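Local structure of DUF4973 domain-containing protein (Bacteroides thetaiotaomicron, 4QNI) at residues Lys279-Val287 against Arg318-Glu327. The protein is a two-domain protein of unknown function that probably binds nutrients in an auxiliary role. Residues are numbered along the deposited sequence; the frame is centred on the assembly and turned at random.
Sequences KPYLEHRYV and RDINTQIPDE. With EDO (1,2-ethanediol), chain F.
Y281 has CG between its backbone N and carbonyl carbon (chi1 56°), which turns the ring onto the side chain of Q323; Q323, with CG on the side of its own backbone N and the chain extended beyond, lays its amide flat over that ring. The two planes are 7° apart, with Q323 CD 3.7 Å above the centre of the Y281 ring and Q323 CG in CH-pi contact with that face. K279 CB lies against the opposite face, offset toward the rim. With an alanine in place of Y281, the Q323 amide would probably lose the surface it stacks on and be able to turn, and Y227 of a second subunit its edge-to-face partner. The Y281 carbonyl oxygen is gripped twice by T322, by OG1 at 2.7 Å on a lone pair and by the backbone N. Next to it, N321 OD1 lies 3.4 Å from Y281 CD1 and accepts from Q323 N, an Asx turn.

Antiparallel pairing follows: E283 with I320 and R285 with R318 are hydrogen-bonded pairs, L282 with N321 and H284 with D319 non-hydrogen-bonded ones. H284 ND1 donates to D319 OD1, with ring and carboxylate planes 80° apart, while D276 takes NE2. Across the sheet, the bent R285 chain puts a guanidinium face over I320 CG1. Its NH1 bridges to E283 OE1 within the strand (2.6 Å), and NH2 reaches E327 OE2 through a salt bridge of weak hydrogen-bond geometry and donates to O2 of an ethanediol probably from the crystallisation liquor.

These are the far ends of the hairpin formed by strands 282-298 and 306-321, inside the large antiparallel sheet. In the BT_3044-like C-terminal domain, strand 260-275 flanks 282-298, and E332 of the C-terminal tail pairs by backbone with D319.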
ATOM      1  N   LYS A 279      -9.862  27.605   3.034  1.00 69.64           N
ATOM      2  CA  LYS A 279      -9.466  28.020   4.384  1.00 67.25           C
ATOM      3  C   LYS A 279      -9.113  29.524   4.361  1.00 67.94           C
ATOM      4  O   LYS A 279      -7.962  29.863   4.090  1.00 65.60           O
ATOM      5  CB  LYS A 279      -8.295  27.159   4.931  1.00 66.18           C
ATOM      6  CG  LYS A 279      -8.370  25.657   4.650  1.00 76.95           C
ATOM      7  CD  LYS A 279      -7.259  24.872   5.377  1.00 84.79           C
ATOM      8  CE  LYS A 279      -6.247  24.189   4.476  1.00 90.78           C
ATOM      9  NZ  LYS A 279      -5.093  23.627   5.250  1.00 92.12           N
ATOM     10  N   PRO A 280     -10.062  30.452   4.646  1.00 64.26           N
ATOM     11  CA  PRO A 280      -9.727  31.890   4.580  1.00 63.55           C
ATOM     12  C   PRO A 280      -8.687  32.345   5.612  1.00 65.63           C
ATOM     13  O   PRO A 280      -8.199  33.460   5.499  1.00 64.33           O
ATOM     14  CB  PRO A 280     -11.076  32.594   4.774  1.00 67.56           C
ATOM     15  CG  PRO A 280     -11.920  31.611   5.447  1.00 73.11           C
ATOM     16  CD  PRO A 280     -11.480  30.254   4.994  1.00 67.66           C
ATOM     17  N   TYR A 281      -8.311  31.490   6.576  1.00 62.44           N
ATOM     18  CA  TYR A 281      -7.237  31.818   7.530  1.00 61.23           C
ATOM     19  C   TYR A 281      -5.862  31.491   6.939  1.00 62.75           C
ATOM     20  O   TYR A 281      -4.845  31.809   7.545  1.00 62.11           O
ATOM     21  CB  TYR A 281      -7.408  31.076   8.863  1.00 62.59           C
ATOM     22  CG  TYR A 281      -7.493  29.577   8.726  1.00 64.14           C
ATOM     23  CD1 TYR A 281      -6.350  28.812   8.517  1.00 63.73           C
ATOM     24  CD2 TYR A 281      -8.711  28.916   8.840  1.00 67.41           C
ATOM     25  CE1 TYR A 281      -6.420  27.429   8.394  1.00 64.48           C
ATOM     26  CE2 TYR A 281      -8.788  27.528   8.755  1.00 68.50           C
ATOM     27  CZ  TYR A 281      -7.637  26.788   8.536  1.00 74.60           C
ATOM     28  OH  TYR A 281      -7.686  25.417   8.479  1.00 78.64           O
ATOM     29  N   LEU A 282      -5.839  30.793   5.806  1.00 58.37           N
ATOM     30  CA  LEU A 282      -4.619  30.368   5.146  1.00 56.14           C
ATOM     31  C   LEU A 282      -4.220  31.401   4.094  1.00 61.56           C
ATOM     32  O   LEU A 282      -5.023  31.809   3.261  1.00 61.33           O
ATOM     33  CB  LEU A 282      -4.819  28.971   4.548  1.00 55.85           C
ATOM     34  CG  LEU A 282      -3.624  28.314   3.869  1.00 58.04           C
ATOM     35  CD1 LEU A 282      -2.568  27.881   4.885  1.00 55.86           C
ATOM     36  CD2 LEU A 282      -4.086  27.137   3.003  1.00 60.69           C
ATOM     37  N   GLU A 283      -2.976  31.855   4.179  1.00 59.15           N
ATOM     38  CA  GLU A 283      -2.438  32.864   3.285  1.00 58.99           C
ATOM     39  C   GLU A 283      -1.371  32.236   2.379  1.00 58.98           C
ATOM     40  O   GLU A 283      -0.464  31.562   2.863  1.00 54.83           O
ATOM     41  CB  GLU A 283      -1.868  34.016   4.137  1.00 60.61           C
ATOM     42  CG  GLU A 283      -1.037  35.054   3.400  1.00 74.37           C
ATOM     43  CD  GLU A 283      -0.390  36.083   4.311  1.00102.87           C
ATOM     44  OE1 GLU A 283       0.150  35.695   5.372  1.00 91.49           O
ATOM     45  OE2 GLU A 283      -0.429  37.286   3.965  1.00108.23           O
ATOM     46  N   HIS A 284      -1.507  32.456   1.067  1.00 55.70           N
ATOM     47  CA  HIS A 284      -0.534  32.032   0.068  1.00 53.51           C
ATOM     48  C   HIS A 284       0.385  33.212  -0.189  1.00 53.22           C
ATOM     49  O   HIS A 284      -0.091  34.258  -0.643  1.00 51.97           O
ATOM     50  CB  HIS A 284      -1.227  31.593  -1.239  1.00 55.59           C
ATOM     51  CG  HIS A 284      -2.239  30.504  -1.073  1.00 60.80           C
ATOM     52  ND1 HIS A 284      -1.862  29.198  -0.792  1.00 62.07           N
ATOM     53  CD2 HIS A 284      -3.583  30.554  -1.180  1.00 64.59           C
ATOM     54  CE1 HIS A 284      -2.983  28.509  -0.720  1.00 62.77           C
ATOM     55  NE2 HIS A 284      -4.042  29.278  -0.957  1.00 64.99           N
ATOM     56  N   ARG A 285       1.676  33.081   0.168  1.00 48.22           N
ATOM     57  CA  ARG A 285       2.664  34.139  -0.073  1.00 47.23           C
ATOM     58  C   ARG A 285       3.483  33.716  -1.254  1.00 50.87           C
ATOM     59  O   ARG A 285       3.861  32.544  -1.370  1.00 50.60           O
ATOM     60  CB  ARG A 285       3.539  34.438   1.155  1.00 46.46           C
ATOM     61  CG  ARG A 285       2.749  35.070   2.296  1.00 68.78           C
ATOM     62  CD  ARG A 285       3.316  36.413   2.732  1.00 80.72           C
ATOM     63  NE  ARG A 285       4.239  36.270   3.858  1.00 85.05           N
ATOM     64  CZ  ARG A 285       3.890  36.341   5.139  1.00 88.51           C
ATOM     65  NH1 ARG A 285       2.630  36.565   5.480  1.00 71.25           N
ATOM     66  NH2 ARG A 285       4.806  36.200   6.091  1.00 70.92           N
ATOM     67  N   TYR A 286       3.737  34.645  -2.143  1.00 47.27           N
ATOM     68  CA  TYR A 286       4.472  34.360  -3.363  1.00 45.22           C
ATOM     69  C   TYR A 286       5.704  35.199  -3.506  1.00 47.44           C
ATOM     70  O   TYR A 286       5.676  36.387  -3.201  1.00 47.66           O
ATOM     71  CB  TYR A 286       3.573  34.598  -4.587  1.00 46.44           C
ATOM     72  CG  TYR A 286       2.315  33.760  -4.573  1.00 49.02           C
ATOM     73  CD1 TYR A 286       2.356  32.398  -4.870  1.00 50.89           C
ATOM     74  CD2 TYR A 286       1.083  34.320  -4.255  1.00 50.46           C
ATOM     75  CE1 TYR A 286       1.197  31.626  -4.891  1.00 51.00           C
ATOM     76  CE2 TYR A 286      -0.082  33.550  -4.248  1.00 52.25           C
ATOM     77  CZ  TYR A 286      -0.018  32.205  -4.574  1.00 59.98           C
ATOM     78  OH  TYR A 286      -1.145  31.423  -4.583  1.00 67.96           O
ATOM     79  N   VAL A 287       6.783  34.586  -3.991  1.00 41.21           N
ATOM     80  CA  VAL A 287       7.986  35.315  -4.356  1.00 40.44           C
ATOM     81  C   VAL A 287       8.075  35.134  -5.858  1.00 44.01           C
ATOM     82  O   VAL A 287       8.219  33.999  -6.309  1.00 45.08           O
ATOM     83  CB  VAL A 287       9.274  34.902  -3.605  1.00 43.23           C
ATOM     84  CG1 VAL A 287      10.480  35.707  -4.111  1.00 43.20           C
ATOM     85  CG2 VAL A 287       9.109  35.073  -2.094  1.00 42.89           C
ATOM     86  N   ARG A 318       4.376  29.912  -0.545  1.00 43.93           N
ATOM     87  CA  ARG A 318       4.548  29.536   0.843  1.00 44.06           C
ATOM     88  C   ARG A 318       3.211  29.709   1.524  1.00 51.03           C
ATOM     89  O   ARG A 318       2.611  30.781   1.433  1.00 52.88           O
ATOM     90  CB  ARG A 318       5.648  30.399   1.486  1.00 40.76           C
ATOM     91  CG  ARG A 318       6.064  29.918   2.836  1.00 49.02           C
ATOM     92  CD  ARG A 318       7.155  30.765   3.446  1.00 49.67           C
ATOM     93  NE  ARG A 318       8.482  30.484   2.893  1.00 49.51           N
ATOM     94  CZ  ARG A 318       9.589  31.089   3.317  1.00 56.27           C
ATOM     95  NH1 ARG A 318       9.535  31.974   4.309  1.00 34.96           N
ATOM     96  NH2 ARG A 318      10.758  30.823   2.744  1.00 34.08           N
ATOM     97  N   ASP A 319       2.725  28.664   2.175  1.00 48.97           N
ATOM     98  CA  ASP A 319       1.434  28.744   2.833  1.00 51.00           C
ATOM     99  C   ASP A 319       1.620  29.046   4.270  1.00 54.44           C
ATOM    100  O   ASP A 319       2.344  28.339   4.972  1.00 52.13           O
ATOM    101  CB  ASP A 319       0.622  27.459   2.628  1.00 55.62           C
ATOM    102  CG  ASP A 319       0.395  27.167   1.158  1.00 72.11           C
ATOM    103  OD1 ASP A 319      -0.019  28.098   0.425  1.00 72.93           O
ATOM    104  OD2 ASP A 319       0.752  26.053   0.715  1.00 81.89           O
ATOM    105  N   ILE A 320       0.983  30.137   4.700  1.00 54.42           N
ATOM    106  CA  ILE A 320       1.031  30.652   6.058  1.00 55.78           C
ATOM    107  C   ILE A 320      -0.328  30.467   6.679  1.00 63.97           C
ATOM    108  O   ILE A 320      -1.306  31.052   6.222  1.00 65.39           O
ATOM    109  CB  ILE A 320       1.483  32.146   6.087  1.00 59.23           C
ATOM    110  CG1 ILE A 320       2.681  32.474   5.130  1.00 57.63           C
ATOM    111  CG2 ILE A 320       1.684  32.663   7.514  1.00 61.46           C
ATOM    112  CD1 ILE A 320       4.014  31.870   5.416  1.00 60.14           C
ATOM    113  N   ASN A 321      -0.389  29.634   7.709  1.00 63.90           N
ATOM    114  CA  ASN A 321      -1.606  29.366   8.469  1.00 66.39           C
ATOM    115  C   ASN A 321      -1.639  30.371   9.588  1.00 74.10           C
ATOM    116  O   ASN A 321      -0.923  30.184  10.565  1.00 74.82           O
ATOM    117  CB  ASN A 321      -1.581  27.909   9.002  1.00 65.78           C
ATOM    118  CG  ASN A 321      -2.766  27.490   9.853  1.00 83.87           C
ATOM    119  OD1 ASN A 321      -3.515  28.311  10.391  1.00 71.24           O
ATOM    120  ND2 ASN A 321      -2.961  26.185   9.989  1.00 77.78           N
ATOM    121  N   THR A 322      -2.447  31.429   9.469  1.00 73.68           N
ATOM    122  CA  THR A 322      -2.515  32.475  10.502  1.00 75.13           C
ATOM    123  C   THR A 322      -3.174  32.000  11.845  1.00 82.92           C
ATOM    124  O   THR A 322      -3.328  32.824  12.756  1.00 84.07           O
ATOM    125  CB  THR A 322      -3.196  33.724   9.970  1.00 77.95           C
ATOM    126  OG1 THR A 322      -4.567  33.423   9.727  1.00 84.01           O
ATOM    127  CG2 THR A 322      -2.532  34.263   8.716  1.00 69.26           C
ATOM    128  N   GLN A 323      -3.484  30.679  12.000  1.00 80.78           N
ATOM    129  CA  GLN A 323      -4.011  30.138  13.274  1.00 83.62           C
ATOM    130  C   GLN A 323      -2.822  29.796  14.231  1.00 91.61           C
ATOM    131  O   GLN A 323      -2.992  29.126  15.262  1.00 91.93           O
ATOM    132  CB  GLN A 323      -4.961  28.934  13.078  1.00 85.19           C
ATOM    133  CG  GLN A 323      -6.319  29.303  12.475  1.00 84.80           C
ATOM    134  CD  GLN A 323      -7.251  28.121  12.336  1.00 97.55           C
ATOM    135  OE1 GLN A 323      -6.834  26.966  12.104  1.00 90.37           O
ATOM    136  NE2 GLN A 323      -8.547  28.400  12.444  1.00 86.42           N
ATOM    137  N   ILE A 324      -1.613  30.278  13.844  1.00 89.50           N
ATOM    138  CA  ILE A 324      -0.315  30.251  14.527  1.00 88.84           C
ATOM    139  C   ILE A 324       0.243  31.703  14.355  1.00 96.49           C
ATOM    140  O   ILE A 324       0.364  32.161  13.215  1.00 95.33           O
ATOM    141  CB  ILE A 324       0.623  29.121  13.991  1.00 89.35           C
ATOM    142  CG1 ILE A 324      -0.019  27.717  14.112  1.00 89.00           C
ATOM    143  CG2 ILE A 324       1.986  29.143  14.698  1.00 89.80           C
ATOM    144  CD1 ILE A 324      -0.580  27.138  12.827  1.00 87.99           C
ATOM    145  N   PRO A 325       0.474  32.487  15.444  1.00 97.19           N
ATOM    146  CA  PRO A 325       0.889  33.896  15.257  1.00 98.19           C
ATOM    147  C   PRO A 325       2.406  34.137  15.273  1.00103.00           C
ATOM    148  O   PRO A 325       2.830  35.295  15.183  1.00102.86           O
ATOM    149  CB  PRO A 325       0.225  34.601  16.442  1.00102.23           C
ATOM    150  CG  PRO A 325       0.119  33.526  17.522  1.00106.75           C
ATOM    151  CD  PRO A 325       0.316  32.168  16.880  1.00100.28           C
ATOM    152  N   ASP A 326       3.213  33.052  15.371  1.00 99.89           N
ATOM    153  CA  ASP A 326       4.680  33.082  15.427  1.00 98.84           C
ATOM    154  C   ASP A 326       5.327  33.432  14.069  1.00102.22           C
ATOM    155  O   ASP A 326       6.512  33.785  14.042  1.00101.51           O
ATOM    156  CB  ASP A 326       5.215  31.728  15.927  1.00 99.61           C
ATOM    157  N   GLU A 327       4.556  33.328  12.960  1.00 98.47           N
ATOM    158  CA  GLU A 327       4.933  33.564  11.552  1.00 97.17           C
ATOM    159  C   GLU A 327       6.026  32.580  11.093  1.00 98.87           C
ATOM    160  O   GLU A 327       5.863  31.958  10.042  1.00 97.41           O
ATOM    161  CB  GLU A 327       5.332  35.025  11.253  1.00 98.88           C
ATOM    162  CG  GLU A 327       5.378  35.313   9.757  1.00109.20           C
ATOM    163  CD  GLU A 327       5.049  36.719   9.290  1.00132.00           C
ATOM    164  OE1 GLU A 327       3.957  37.232   9.633  1.00131.85           O
ATOM    165  OE2 GLU A 327       5.842  37.261   8.486  1.00121.55           O
TER
HETATM  166  C1  EDO F 404       7.935  35.500   2.333  1.00 76.33           C
HETATM  167  O1  EDO F 404       7.765  34.663   1.198  1.00 73.73           O
HETATM  168  C2  EDO F 404       7.300  34.827   3.581  1.00 79.22           C
HETATM  169  O2  EDO F 404       7.446  35.663   4.730  1.00 80.84           O